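Local coordinates for putative membrane anchored protein (Corynebacterium diphtheriae, PDB 3LSO) that is of unknown function but is probably tethered to the cell membrane, with an elongated, all-beta part that is probably extracellular, at residues V227-H233 / K260-F266; P283-D289 / I426-Q430; G301-G305 / K321-S325; I340-A344 / Q410-F416. One frame throughout, in Å; residues are numbered along the deposited sequence.

Interaction 1. Residues V227-H233 / K260-F266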
loop_
_atom_site.group_PDB
_atom_site.type_symbol
_atom_site.label_atom_id
_atom_site.label_comp_id
_atom_site.label_asym_id
_atom_site.label_seq_id
_atom_site.Cartn_x
_atom_site.Cartn_y
_atom_site.Cartn_z
ATOM N N VAL B 227 -6.426 -7.058 -18.835
ATOM C CA VAL B 227 -6.416 -7.515 -17.435
ATOM C C VAL B 227 -7.396 -8.660 -17.181
ATOM O O VAL B 227 -8.544 -8.601 -17.606
ATOM C CB VAL B 227 -6.716 -6.362 -16.447
ATOM C CG1 VAL B 227 -7.056 -6.893 -15.060
ATOM C CG2 VAL B 227 -5.531 -5.416 -16.374
ATOM N N GLN B 228 -6.922 -9.700 -16.497
ATOM C CA GLN B 228 -7.771 -10.792 -16.070
ATOM C C GLN B 228 -8.109 -10.636 -14.603
ATOM O O GLN B 228 -7.215 -10.567 -13.754
ATOM C CB GLN B 228 -7.100 -12.138 -16.273
ATOM C CG GLN B 228 -7.991 -13.292 -15.843
ATOM C CD GLN B 228 -9.261 -13.394 -16.684
ATOM O OE1 GLN B 228 -10.340 -12.953 -16.271
ATOM N NE2 GLN B 228 -9.129 -13.954 -17.886
ATOM N N PHE B 229 -9.399 -10.569 -14.300
ATOM C CA PHE B 229 -9.829 -10.476 -12.917
ATOM C C PHE B 229 -10.099 -11.861 -12.373
ATOM O O PHE B 229 -10.358 -12.800 -13.135
ATOM C CB PHE B 229 -11.073 -9.601 -12.796
ATOM C CG PHE B 229 -10.799 -8.145 -13.028
ATOM C CD1 PHE B 229 -10.968 -7.587 -14.272
ATOM C CD2 PHE B 229 -10.352 -7.341 -11.997
ATOM C CE1 PHE B 229 -10.716 -6.251 -14.477
ATOM C CE2 PHE B 229 -10.107 -6.019 -12.197
ATOM C CZ PHE B 229 -10.287 -5.470 -13.445
ATOM N N PHE B 230 -10.014 -11.989 -11.058
ATOM C CA PHE B 230 -10.340 -13.234 -10.406
ATOM C C PHE B 230 -11.166 -12.939 -9.179
ATOM O O PHE B 230 -10.933 -11.947 -8.475
ATOM C CB PHE B 230 -9.081 -13.951 -9.960
ATOM C CG PHE B 230 -8.218 -14.425 -11.074
ATOM C CD1 PHE B 230 -8.246 -15.752 -11.467
ATOM C CD2 PHE B 230 -7.328 -13.564 -11.697
ATOM C CE1 PHE B 230 -7.414 -16.214 -12.485
ATOM C CE2 PHE B 230 -6.496 -14.020 -12.732
ATOM C CZ PHE B 230 -6.547 -15.348 -13.122
ATOM N N VAL B 231 -12.129 -13.808 -8.924
ATOM C CA VAL B 231 -12.883 -13.762 -7.693
ATOM C C VAL B 231 -12.555 -15.074 -7.021
ATOM O O VAL B 231 -12.608 -16.128 -7.661
ATOM C CB VAL B 231 -14.402 -13.633 -7.930
ATOM C CG1 VAL B 231 -15.126 -13.687 -6.621
ATOM C CG2 VAL B 231 -14.727 -12.332 -8.607
ATOM N N ASN B 232 -12.176 -15.000 -5.753
ATOM C CA ASN B 232 -11.767 -16.173 -5.014
ATOM C C ASN B 232 -10.929 -17.133 -5.832
ATOM O O ASN B 232 -11.190 -18.340 -5.888
ATOM C CB ASN B 232 -12.974 -16.847 -4.371
ATOM C CG ASN B 232 -13.386 -16.179 -3.051
ATOM O OD1 ASN B 232 -12.917 -15.090 -2.687
ATOM N ND2 ASN B 232 -14.257 -16.838 -2.328
ATOM N N HIS B 233 -9.916 -16.549 -6.468
ATOM C CA HIS B 233 -8.892 -17.242 -7.273
ATOM C C HIS B 233 -9.367 -18.016 -8.512
ATOM O O HIS B 233 -8.679 -18.931 -9.003
ATOM C CB HIS B 233 -7.951 -18.080 -6.392
ATOM C CG HIS B 233 -7.062 -17.257 -5.505
ATOM N ND1 HIS B 233 -6.229 -17.816 -4.556
ATOM C CD2 HIS B 233 -6.889 -15.916 -5.411
ATOM C CE1 HIS B 233 -5.571 -16.859 -3.929
ATOM N NE2 HIS B 233 -5.953 -15.697 -4.431
ATOM N N LYS B 260 -14.613 -11.691 -0.005
ATOM C CA LYS B 260 -14.290 -12.068 -1.355
ATOM C C LYS B 260 -12.913 -11.530 -1.719
ATOM O O LYS B 260 -12.578 -10.395 -1.389
ATOM C CB LYS B 260 -15.368 -11.544 -2.286
ATOM C CG LYS B 260 -16.771 -11.962 -1.823
ATOM C CD LYS B 260 -17.119 -13.373 -2.270
ATOM C CE LYS B 260 -18.426 -13.818 -1.693
ATOM N NZ LYS B 260 -18.621 -15.292 -1.866
ATOM N N THR B 261 -12.096 -12.364 -2.358
ATOM C CA THR B 261 -10.739 -11.992 -2.741
ATOM C C THR B 261 -10.736 -11.649 -4.217
ATOM O O THR B 261 -11.030 -12.490 -5.062
ATOM C CB THR B 261 -9.771 -13.138 -2.493
ATOM O OG1 THR B 261 -9.660 -13.374 -1.084
ATOM C CG2 THR B 261 -8.434 -12.775 -2.971
ATOM N N ILE B 262 -10.437 -10.398 -4.520
ATOM C CA ILE B 262 -10.366 -9.958 -5.893
ATOM C C ILE B 262 -8.905 -9.890 -6.274
ATOM O O ILE B 262 -8.069 -9.349 -5.524
ATOM C CB ILE B 262 -11.019 -8.583 -6.083
ATOM C CG1 ILE B 262 -12.399 -8.536 -5.409
ATOM C CG2 ILE B 262 -11.125 -8.224 -7.557
ATOM C CD1 ILE B 262 -13.388 -9.602 -5.912
ATOM N N THR B 263 -8.598 -10.464 -7.437
ATOM C CA THR B 263 -7.244 -10.448 -7.954
ATOM C C THR B 263 -7.283 -9.889 -9.359
ATOM O O THR B 263 -8.200 -10.214 -10.137
ATOM C CB THR B 263 -6.620 -11.845 -7.916
ATOM O OG1 THR B 263 -6.708 -12.358 -6.573
ATOM C CG2 THR B 263 -5.158 -11.783 -8.322
ATOM N N ALA B 264 -6.327 -9.009 -9.659
ATOM C CA ALA B 264 -6.166 -8.433 -10.993
ATOM C C ALA B 264 -4.806 -8.846 -11.502
ATOM O O ALA B 264 -3.806 -8.779 -10.758
ATOM C CB ALA B 264 -6.263 -6.922 -10.947
ATOM N N ARG B 265 -4.773 -9.272 -12.765
ATOM C CA ARG B 265 -3.567 -9.810 -13.379
ATOM C C ARG B 265 -3.396 -9.208 -14.759
ATOM O O ARG B 265 -4.314 -9.252 -15.579
ATOM C CB ARG B 265 -3.659 -11.330 -13.479
ATOM C CG ARG B 265 -2.635 -11.930 -14.417
ATOM C CD ARG B 265 -2.490 -13.425 -14.252
ATOM N NE ARG B 265 -1.828 -13.746 -12.997
ATOM C CZ ARG B 265 -1.710 -14.974 -12.507
ATOM N NH1 ARG B 265 -2.196 -16.007 -13.178
ATOM N NH2 ARG B 265 -1.103 -15.171 -11.345
ATOM N N PHE B 266 -2.218 -8.642 -15.010
ATOM C CA PHE B 266 -1.902 -8.052 -16.316
ATOM C C PHE B 266 -1.487 -9.114 -17.344
ATOM O O PHE B 266 -0.627 -9.956 -17.076
ATOM C CB PHE B 266 -0.836 -6.954 -16.183
ATOM C CG PHE B 266 -0.629 -6.146 -17.432
ATOM C CD1 PHE B 266 -1.606 -5.261 -17.880
ATOM C CD2 PHE B 266 0.556 -6.257 -18.162
ATOM C CE1 PHE B 266 -1.413 -4.499 -19.048
ATOM C CE2 PHE B 266 0.765 -5.497 -19.329
ATOM C CZ PHE B 266 -0.222 -4.615 -19.771
HETATM O O HOH W 1 -9.229 -13.856 -6.638
#
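F230 lies against T263 and R265 of the neighbouring antiparallel strand. Its CB meets CB of T263 at 3.8 Å. With CG anti to its carbonyl carbon (chi1 -66°), the ring is carried along the partner strand. CD2 then has T263 O in the ring plane, at the edge. Next, CE2 touches R265 CB at 4.0 Å. The last atom, CZ, lies obliquely to the R265 guanidinium, whose plane is 71° from the ring. That guanidinium forms a salt bridge with D277.

F230 and T263 are a hydrogen-bonded pair: F230 N donates a hydrogen bond to T263 O (2.7 Å), and T263 N donates one to F230 O (3.0 Å). On the other face, F229 CE2 reaches A264 CB at 4.1 Å. Beyond the strand, N232 and H233 form a tight turn with positive phi values. N232 OD1 takes the place of a backbone acceptor and receives T261 N at 2.9 Å in a nearly straight bond (169°). A water joins H233 N, T261 O and T263 OG1, and T263 OG1 also bonds to E279.

Strand 226-231 runs between 258-267 and 234-241 in a five-stranded mixed sheet, and the turn leads straight into 234-241. Strand 278-285 lies on the far side of 258-267. The face with F229, I262 and A264 packs on strand 208-214.

Interaction 2. Residues P283-D289 / I426-Q430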
loop_
_atom_site.group_PDB
_atom_site.type_symbol
_atom_site.label_atom_id
_atom_site.label_comp_id
_atom_site.label_asym_id
_atom_site.label_seq_id
_atom_site.Cartn_x
_atom_site.Cartn_y
_atom_site.Cartn_z
ATOM N N PRO B 283 -15.575 -7.325 1.683
ATOM C CA PRO B 283 -16.543 -8.027 2.465
ATOM C C PRO B 283 -17.887 -7.893 1.796
ATOM O O PRO B 283 -18.346 -6.775 1.559
ATOM C CB PRO B 283 -16.557 -7.247 3.783
ATOM C CG PRO B 283 -15.476 -6.245 3.670
ATOM C CD PRO B 283 -15.298 -6.002 2.246
ATOM N N VAL B 284 -18.522 -9.014 1.491
ATOM C CA VAL B 284 -19.842 -8.968 0.917
ATOM C C VAL B 284 -20.864 -9.473 1.920
ATOM O O VAL B 284 -20.718 -10.544 2.481
ATOM C CB VAL B 284 -19.874 -9.731 -0.383
ATOM C CG1 VAL B 284 -21.266 -9.879 -0.883
ATOM C CG2 VAL B 284 -19.073 -8.984 -1.390
ATOM N N VAL B 285 -21.892 -8.678 2.162
ATOM C CA VAL B 285 -22.883 -8.980 3.183
ATOM C C VAL B 285 -24.233 -9.255 2.501
ATOM O O VAL B 285 -24.436 -8.839 1.351
ATOM C CB VAL B 285 -23.010 -7.783 4.157
ATOM C CG1 VAL B 285 -21.781 -7.670 5.038
ATOM C CG2 VAL B 285 -23.200 -6.488 3.385
ATOM N N THR B 286 -25.154 -9.928 3.198
ATOM C CA THR B 286 -26.488 -10.233 2.638
ATOM C C THR B 286 -27.317 -8.978 2.300
ATOM O O THR B 286 -27.550 -8.663 1.130
ATOM C CB THR B 286 -27.281 -11.137 3.588
ATOM O OG1 THR B 286 -26.502 -12.308 3.855
ATOM C CG2 THR B 286 -28.633 -11.534 2.973
ATOM N N GLU B 287 -27.761 -8.278 3.339
ATOM C CA GLU B 287 -28.442 -6.992 3.202
ATOM C C GLU B 287 -27.718 -6.037 4.161
ATOM O O GLU B 287 -27.228 -6.444 5.236
ATOM C CB GLU B 287 -29.936 -7.151 3.588
ATOM C CG GLU B 287 -30.942 -6.050 3.138
ATOM C CD GLU B 287 -32.316 -6.140 3.874
ATOM O OE1 GLU B 287 -32.678 -7.226 4.418
ATOM O OE2 GLU B 287 -33.033 -5.104 3.917
ATOM N N LEU B 288 -27.623 -4.779 3.753
ATOM C CA LEU B 288 -27.183 -3.741 4.652
ATOM C C LEU B 288 -28.293 -2.708 4.823
ATOM O O LEU B 288 -28.608 -1.952 3.892
ATOM C CB LEU B 288 -25.911 -3.082 4.127
ATOM C CG LEU B 288 -25.335 -1.972 5.029
ATOM C CD1 LEU B 288 -24.670 -2.491 6.323
ATOM C CD2 LEU B 288 -24.358 -1.098 4.240
ATOM N N ASP B 289 -28.901 -2.682 6.002
ATOM C CA ASP B 289 -29.814 -1.604 6.323
ATOM C C ASP B 289 -29.027 -0.530 7.015
ATOM O O ASP B 289 -28.634 -0.684 8.165
ATOM C CB ASP B 289 -30.915 -2.061 7.253
ATOM C CG ASP B 289 -31.736 -3.176 6.679
ATOM O OD1 ASP B 289 -31.211 -3.923 5.810
ATOM O OD2 ASP B 289 -32.916 -3.293 7.119
ATOM N N ILE B 426 -21.081 -13.531 5.878
ATOM C CA ILE B 426 -20.952 -12.471 6.831
ATOM C C ILE B 426 -22.344 -11.998 7.277
ATOM O O ILE B 426 -23.248 -11.807 6.466
ATOM C CB ILE B 426 -20.186 -11.290 6.242
ATOM C CG1 ILE B 426 -18.726 -11.651 6.003
ATOM C CG2 ILE B 426 -20.218 -10.136 7.201
ATOM C CD1 ILE B 426 -17.920 -10.571 5.277
ATOM N N TYR B 427 -22.493 -11.774 8.576
ATOM C CA TYR B 427 -23.779 -11.567 9.182
ATOM C C TYR B 427 -23.567 -10.461 10.209
ATOM O O TYR B 427 -22.480 -10.383 10.786
ATOM C CB TYR B 427 -24.219 -12.856 9.884
ATOM C CG TYR B 427 -24.489 -14.072 8.990
ATOM C CD1 TYR B 427 -25.763 -14.316 8.459
ATOM C CD2 TYR B 427 -23.486 -14.989 8.709
ATOM C CE1 TYR B 427 -26.017 -15.431 7.646
ATOM C CE2 TYR B 427 -23.716 -16.108 7.906
ATOM C CZ TYR B 427 -24.982 -16.319 7.381
ATOM O OH TYR B 427 -25.200 -17.427 6.598
HETATM N N MSE B 428 -24.562 -9.586 10.405
HETATM C CA MSE B 428 -24.527 -8.557 11.447
HETATM C C MSE B 428 -25.803 -8.638 12.226
HETATM O O MSE B 428 -26.817 -9.120 11.716
HETATM C CB MSE B 428 -24.537 -7.161 10.842
HETATM C CG MSE B 428 -23.208 -6.596 10.418
HETATM SE SE MSE B 428 -23.577 -5.068 9.289
HETATM C CE MSE B 428 -24.300 -6.026 7.779
ATOM N N PHE B 429 -25.791 -8.120 13.443
ATOM C CA PHE B 429 -27.041 -7.882 14.124
ATOM C C PHE B 429 -27.595 -6.491 13.801
ATOM O O PHE B 429 -26.854 -5.594 13.374
ATOM C CB PHE B 429 -26.852 -8.096 15.611
ATOM C CG PHE B 429 -26.562 -9.511 15.956
ATOM C CD1 PHE B 429 -27.568 -10.357 16.363
ATOM C CD2 PHE B 429 -25.280 -10.024 15.829
ATOM C CE1 PHE B 429 -27.310 -11.666 16.669
ATOM C CE2 PHE B 429 -25.013 -11.363 16.143
ATOM C CZ PHE B 429 -26.034 -12.173 16.560
ATOM N N GLN B 430 -28.898 -6.311 13.979
ATOM C CA GLN B 430 -29.501 -5.006 13.765
ATOM C C GLN B 430 -30.092 -4.492 15.042
ATOM O O GLN B 430 -30.424 -5.282 15.939
ATOM C CB GLN B 430 -30.613 -5.117 12.728
ATOM C CG GLN B 430 -30.128 -5.559 11.342
ATOM C CD GLN B 430 -31.259 -5.696 10.345
ATOM O OE1 GLN B 430 -32.339 -6.189 10.666
ATOM N NE2 GLN B 430 -31.020 -5.251 9.125
#
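I426 overlaps V285 and P283 with two different branches. Its CG2, anti to the backbone N, meets V285 CG1 at 3.6 Å. Its CG1 arm points the other way, beside the backbone N (chi1 -68°), and extends until CD1 reaches P283 CB at 3.9 Å. V285 CG1 is shared, because the selenomethionine M428 also touches it with CE at 4.1 Å. The end of M428 bends at its last torsion, which places CE 3.8 Å from L288 CD1 and near E287 O.

This is a junction between two beta modules. Strand 278-285 ends here, and the chain after it passes across strand 425-435 of the next module. The two strand segments run at 62° to each other, so side chains rather than regular sheet bonding make the contact. D289 and Q430 meet at the far end of the crossing. Q430 NE2 comes within 3.4 Å of D289 OD2, with amide and carboxylate planes 62° apart, but the angle is too poor for a hydrogen bond. Q430 OE1 accepts a hydrogen bond from N343 ND2, and NE2 has a weak one with S445 OG. E287, on the exposed side, makes a salt bridge with K387, and D289 N is bonded to S445 OG.

Interaction 3. Residues G301-G305 / K321-S325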
loop_
_atom_site.group_PDB
_atom_site.type_symbol
_atom_site.label_atom_id
_atom_site.label_comp_id
_atom_site.label_asym_id
_atom_site.label_seq_id
_atom_site.Cartn_x
_atom_site.Cartn_y
_atom_site.Cartn_z
ATOM N N GLY B 301 -22.028 -1.135 18.672
ATOM C CA GLY B 301 -22.403 -2.424 19.190
ATOM C C GLY B 301 -21.206 -3.220 19.637
ATOM O O GLY B 301 -20.081 -2.719 19.632
ATOM N N LEU B 302 -21.459 -4.460 20.042
ATOM C CA LEU B 302 -20.440 -5.361 20.529
ATOM C C LEU B 302 -20.930 -6.739 20.196
ATOM O O LEU B 302 -22.133 -7.010 20.310
ATOM C CB LEU B 302 -20.318 -5.275 22.052
ATOM C CG LEU B 302 -19.749 -4.039 22.754
ATOM C CD1 LEU B 302 -20.247 -3.914 24.208
ATOM C CD2 LEU B 302 -18.239 -4.081 22.701
ATOM N N ILE B 303 -20.016 -7.601 19.758
ATOM C CA ILE B 303 -20.286 -9.034 19.687
ATOM C C ILE B 303 -19.206 -9.739 20.484
ATOM O O ILE B 303 -18.027 -9.463 20.300
ATOM C CB ILE B 303 -20.366 -9.559 18.258
ATOM C CG1 ILE B 303 -20.520 -11.077 18.271
ATOM C CG2 ILE B 303 -19.114 -9.194 17.492
ATOM C CD1 ILE B 303 -21.226 -11.628 17.045
ATOM N N ASN B 304 -19.622 -10.614 21.398
ATOM C CA ASN B 304 -18.714 -11.249 22.359
ATOM C C ASN B 304 -17.852 -10.216 23.076
ATOM O O ASN B 304 -16.675 -10.450 23.361
ATOM C CB ASN B 304 -17.849 -12.324 21.697
ATOM C CG ASN B 304 -18.649 -13.548 21.281
ATOM O OD1 ASN B 304 -19.774 -13.735 21.718
ATOM N ND2 ASN B 304 -18.069 -14.382 20.429
ATOM N N GLY B 305 -18.451 -9.064 23.351
ATOM C CA GLY B 305 -17.778 -8.008 24.116
ATOM C C GLY B 305 -16.749 -7.144 23.389
ATOM O O GLY B 305 -16.025 -6.369 24.034
ATOM N N LYS B 321 -22.995 -20.154 20.870
ATOM C CA LYS B 321 -23.792 -19.103 21.536
ATOM C C LYS B 321 -22.989 -17.826 21.434
ATOM O O LYS B 321 -21.775 -17.885 21.462
ATOM C CB LYS B 321 -24.090 -19.451 23.011
ATOM C CG LYS B 321 -25.259 -20.461 23.244
ATOM C CD LYS B 321 -25.401 -20.980 24.717
ATOM C CE LYS B 321 -26.820 -21.574 25.008
ATOM N NZ LYS B 321 -26.876 -22.743 25.968
ATOM N N VAL B 322 -23.637 -16.683 21.248
ATOM C CA VAL B 322 -22.927 -15.397 21.216
ATOM C C VAL B 322 -23.664 -14.335 22.020
ATOM O O VAL B 322 -24.881 -14.404 22.176
ATOM C CB VAL B 322 -22.720 -14.834 19.790
ATOM C CG1 VAL B 322 -21.979 -15.817 18.913
ATOM C CG2 VAL B 322 -24.048 -14.407 19.154
ATOM N N SER B 323 -22.936 -13.342 22.509
ATOM C CA SER B 323 -23.561 -12.275 23.249
ATOM C C SER B 323 -23.364 -10.986 22.472
ATOM O O SER B 323 -22.264 -10.689 21.988
ATOM C CB SER B 323 -22.923 -12.155 24.601
ATOM O OG SER B 323 -21.614 -11.659 24.433
ATOM N N VAL B 324 -24.433 -10.226 22.354
ATOM C CA VAL B 324 -24.452 -9.072 21.497
ATOM C C VAL B 324 -24.912 -7.888 22.313
ATOM O O VAL B 324 -25.722 -8.018 23.226
ATOM C CB VAL B 324 -25.436 -9.277 20.322
ATOM C CG1 VAL B 324 -25.604 -8.018 19.556
ATOM C CG2 VAL B 324 -24.930 -10.364 19.412
ATOM N N SER B 325 -24.401 -6.727 21.969
ATOM C CA SER B 325 -24.816 -5.498 22.588
ATOM C C SER B 325 -25.055 -4.512 21.465
ATOM O O SER B 325 -24.349 -4.532 20.455
ATOM C CB SER B 325 -23.684 -5.011 23.483
ATOM O OG SER B 325 -24.071 -3.854 24.184
HETATM O O HOH W 2 -21.357 -8.462 23.316
#
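The side-chain amide of N304 is approached by S323 and V322 at its oxygen end; neither residue stacks on its faces. S323 N points at N304 OD1 over 3.3 Å, with the donor nearly in line with the carbonyl bond and 167° at the hydrogen. V322 CA and CB lie beside the same oxygen, CB at 3.7 Å. The setting is an antiparallel strand pair at the margin of a four-stranded sheet, where 298-303 is one of the two outer strands and 321-329 its inner neighbour.

N304 follows the last residue of its strand and has a positive phi. Its side chain thus continues the bonding after the backbone has turned. Further back, L302 N bonds to S325 O from above the carbonyl plane, 36° out of it, while S325 N returns a bond to L302 O at 2.8 Å.

L302 and S325 lie together on one face, CB to CB 3.7 Å, and L302 CD1 also touches S325 CB. I303, V322 and V324 take the other face, where F429 of strand 425-435 packs on all three.

S323 O is gripped twice. It accepts hydrogen bonds from N304 N at 2.7 Å and from a water, which in turn accepts one from G305 N at 3.0 Å.

Interaction 4. Residues I340-A344 / Q410-F416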
loop_
_atom_site.group_PDB
_atom_site.type_symbol
_atom_site.label_atom_id
_atom_site.label_comp_id
_atom_site.label_asym_id
_atom_site.label_seq_id
_atom_site.Cartn_x
_atom_site.Cartn_y
_atom_site.Cartn_z
ATOM N N ILE B 340 -36.428 -0.040 21.669
ATOM C CA ILE B 340 -35.168 -0.478 21.089
ATOM C C ILE B 340 -35.102 -1.971 21.302
ATOM O O ILE B 340 -35.692 -2.499 22.250
ATOM C CB ILE B 340 -33.934 0.257 21.670
ATOM C CG1 ILE B 340 -33.742 -0.064 23.138
ATOM C CG2 ILE B 340 -34.018 1.750 21.422
ATOM C CD1 ILE B 340 -32.374 0.269 23.603
ATOM N N GLY B 341 -34.446 -2.659 20.384
ATOM C CA GLY B 341 -34.203 -4.086 20.566
ATOM C C GLY B 341 -33.222 -4.564 19.535
ATOM O O GLY B 341 -33.045 -3.890 18.501
ATOM N N ILE B 342 -32.571 -5.701 19.811
ATOM C CA ILE B 342 -31.705 -6.353 18.818
ATOM C C ILE B 342 -32.496 -7.299 17.905
ATOM O O ILE B 342 -33.262 -8.136 18.394
ATOM C CB ILE B 342 -30.590 -7.162 19.495
ATOM C CG1 ILE B 342 -29.637 -6.232 20.227
ATOM C CG2 ILE B 342 -29.824 -8.019 18.458
ATOM C CD1 ILE B 342 -29.162 -6.820 21.541
ATOM N N ASN B 343 -32.278 -7.174 16.594
ATOM C CA ASN B 343 -32.886 -8.045 15.573
ATOM C C ASN B 343 -31.787 -8.858 14.901
ATOM O O ASN B 343 -30.887 -8.310 14.250
ATOM C CB ASN B 343 -33.618 -7.207 14.516
ATOM C CG ASN B 343 -34.384 -8.064 13.483
ATOM O OD1 ASN B 343 -35.328 -8.764 13.823
ATOM N ND2 ASN B 343 -34.003 -7.964 12.227
ATOM N N ALA B 344 -31.860 -10.171 15.040
ATOM C CA ALA B 344 -30.737 -11.018 14.670
ATOM C C ALA B 344 -30.868 -11.481 13.234
ATOM O O ALA B 344 -31.972 -11.486 12.700
ATOM C CB ALA B 344 -30.686 -12.205 15.621
ATOM N N GLN B 410 -27.976 4.521 24.783
ATOM C CA GLN B 410 -29.151 3.712 25.146
ATOM C C GLN B 410 -28.927 2.277 24.631
ATOM O O GLN B 410 -28.934 2.035 23.439
ATOM C CB GLN B 410 -30.426 4.289 24.525
ATOM C CG GLN B 410 -30.629 5.811 24.671
ATOM C CD GLN B 410 -30.784 6.277 26.111
ATOM O OE1 GLN B 410 -29.840 6.749 26.731
ATOM N NE2 GLN B 410 -31.980 6.154 26.641
ATOM N N THR B 411 -28.719 1.319 25.513
ATOM C CA THR B 411 -28.198 0.021 25.111
ATOM C C THR B 411 -29.154 -1.141 25.393
ATOM O O THR B 411 -29.743 -1.257 26.470
ATOM C CB THR B 411 -26.858 -0.236 25.812
ATOM O OG1 THR B 411 -25.959 0.834 25.495
ATOM C CG2 THR B 411 -26.239 -1.529 25.371
ATOM N N VAL B 412 -29.309 -2.015 24.418
ATOM C CA VAL B 412 -29.925 -3.278 24.698
ATOM C C VAL B 412 -28.870 -4.385 24.438
ATOM O O VAL B 412 -28.085 -4.302 23.486
ATOM C CB VAL B 412 -31.174 -3.413 23.859
ATOM C CG1 VAL B 412 -30.917 -2.873 22.496
ATOM C CG2 VAL B 412 -31.607 -4.852 23.778
ATOM N N SER B 413 -28.798 -5.366 25.323
ATOM C CA SER B 413 -27.922 -6.520 25.121
ATOM C C SER B 413 -28.647 -7.828 25.364
ATOM O O SER B 413 -29.636 -7.892 26.103
ATOM C CB SER B 413 -26.680 -6.437 25.999
ATOM O OG SER B 413 -26.998 -6.401 27.375
ATOM N N ALA B 414 -28.182 -8.876 24.711
ATOM C CA ALA B 414 -28.873 -10.147 24.824
ATOM C C ALA B 414 -27.971 -11.255 24.353
ATOM O O ALA B 414 -26.857 -10.997 23.917
ATOM C CB ALA B 414 -30.165 -10.123 24.009
ATOM N N GLU B 415 -28.446 -12.492 24.426
ATOM C CA GLU B 415 -27.651 -13.591 23.923
ATOM C C GLU B 415 -28.398 -14.363 22.899
ATOM O O GLU B 415 -29.608 -14.552 23.019
ATOM C CB GLU B 415 -27.217 -14.511 25.036
ATOM C CG GLU B 415 -26.251 -13.825 25.962
ATOM C CD GLU B 415 -25.619 -14.780 26.961
ATOM O OE1 GLU B 415 -25.706 -16.029 26.756
ATOM O OE2 GLU B 415 -25.040 -14.266 27.953
ATOM N N PHE B 416 -27.639 -14.825 21.908
ATOM C CA PHE B 416 -28.160 -15.507 20.753
ATOM C C PHE B 416 -27.475 -16.811 20.452
ATOM O O PHE B 416 -26.332 -17.056 20.847
ATOM C CB PHE B 416 -28.046 -14.598 19.553
ATOM C CG PHE B 416 -28.858 -13.389 19.681
ATOM C CD1 PHE B 416 -28.298 -12.217 20.150
ATOM C CD2 PHE B 416 -30.218 -13.428 19.409
ATOM C CE1 PHE B 416 -29.063 -11.089 20.305
ATOM C CE2 PHE B 416 -31.004 -12.279 19.561
ATOM C CZ PHE B 416 -30.416 -11.115 20.013
#
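I342 carries the close-packed part of this contact with its two branches. CG2, anti to the backbone N, meets F416 CZ at 3.5 Å, obliquely to the ring. The CG1 arm turns to the other side (chi1 -66°) and lays CD1 against the backbone of 412-414, V412 O at 3.4 Å, and near A414 CB at 4.2 Å. A344 CB adds a second touch to the F416 ring, at CE2, 4.0 Å away. I340 and V412 lie alongside one another, running opposite ways, and I340 CD1 reaches V412 CG1 at 3.6 Å.

The outer side is looser. T411, S413 and E415 alternate with the buried residues and point away, partly exposed. T411 OG1 is bonded to S327 rather than to anything in 340-344. Q410 sets out toward 340-344, but the rest of its side chain turns off.

No hydrogen bond joins the segments. They belong to two sheets packed face to face, with strand directions 38° apart, as in a beta-sandwich. Strand 410-417 lies between 321-329 and 349-357 in one sheet. Strand 335-343 pairs with 394-398, 403-404 and 425-435 in the other, and F429 of 425-435 packs against I342, A344 and F416.

From the N terminus, interaction 1 comes first and closes a short loop of 26 residues within the five-stranded sheet. The chain then opens interaction 2 at 283-289, which closes only at 426-430, 136 residues on. Interactions 3 and 4 are both nested in that long loop and follow one another without crossing. Interaction 3 pairs neighbouring strands of the four-stranded sheet; interaction 4 joins that sheet to the one facing it. Interaction 2 ties this sandwich to the preceding module and touches interaction 1 where V284 packs on K260. F429 reaches interactions 3 and 4, whose centres lie about 9 Å apart.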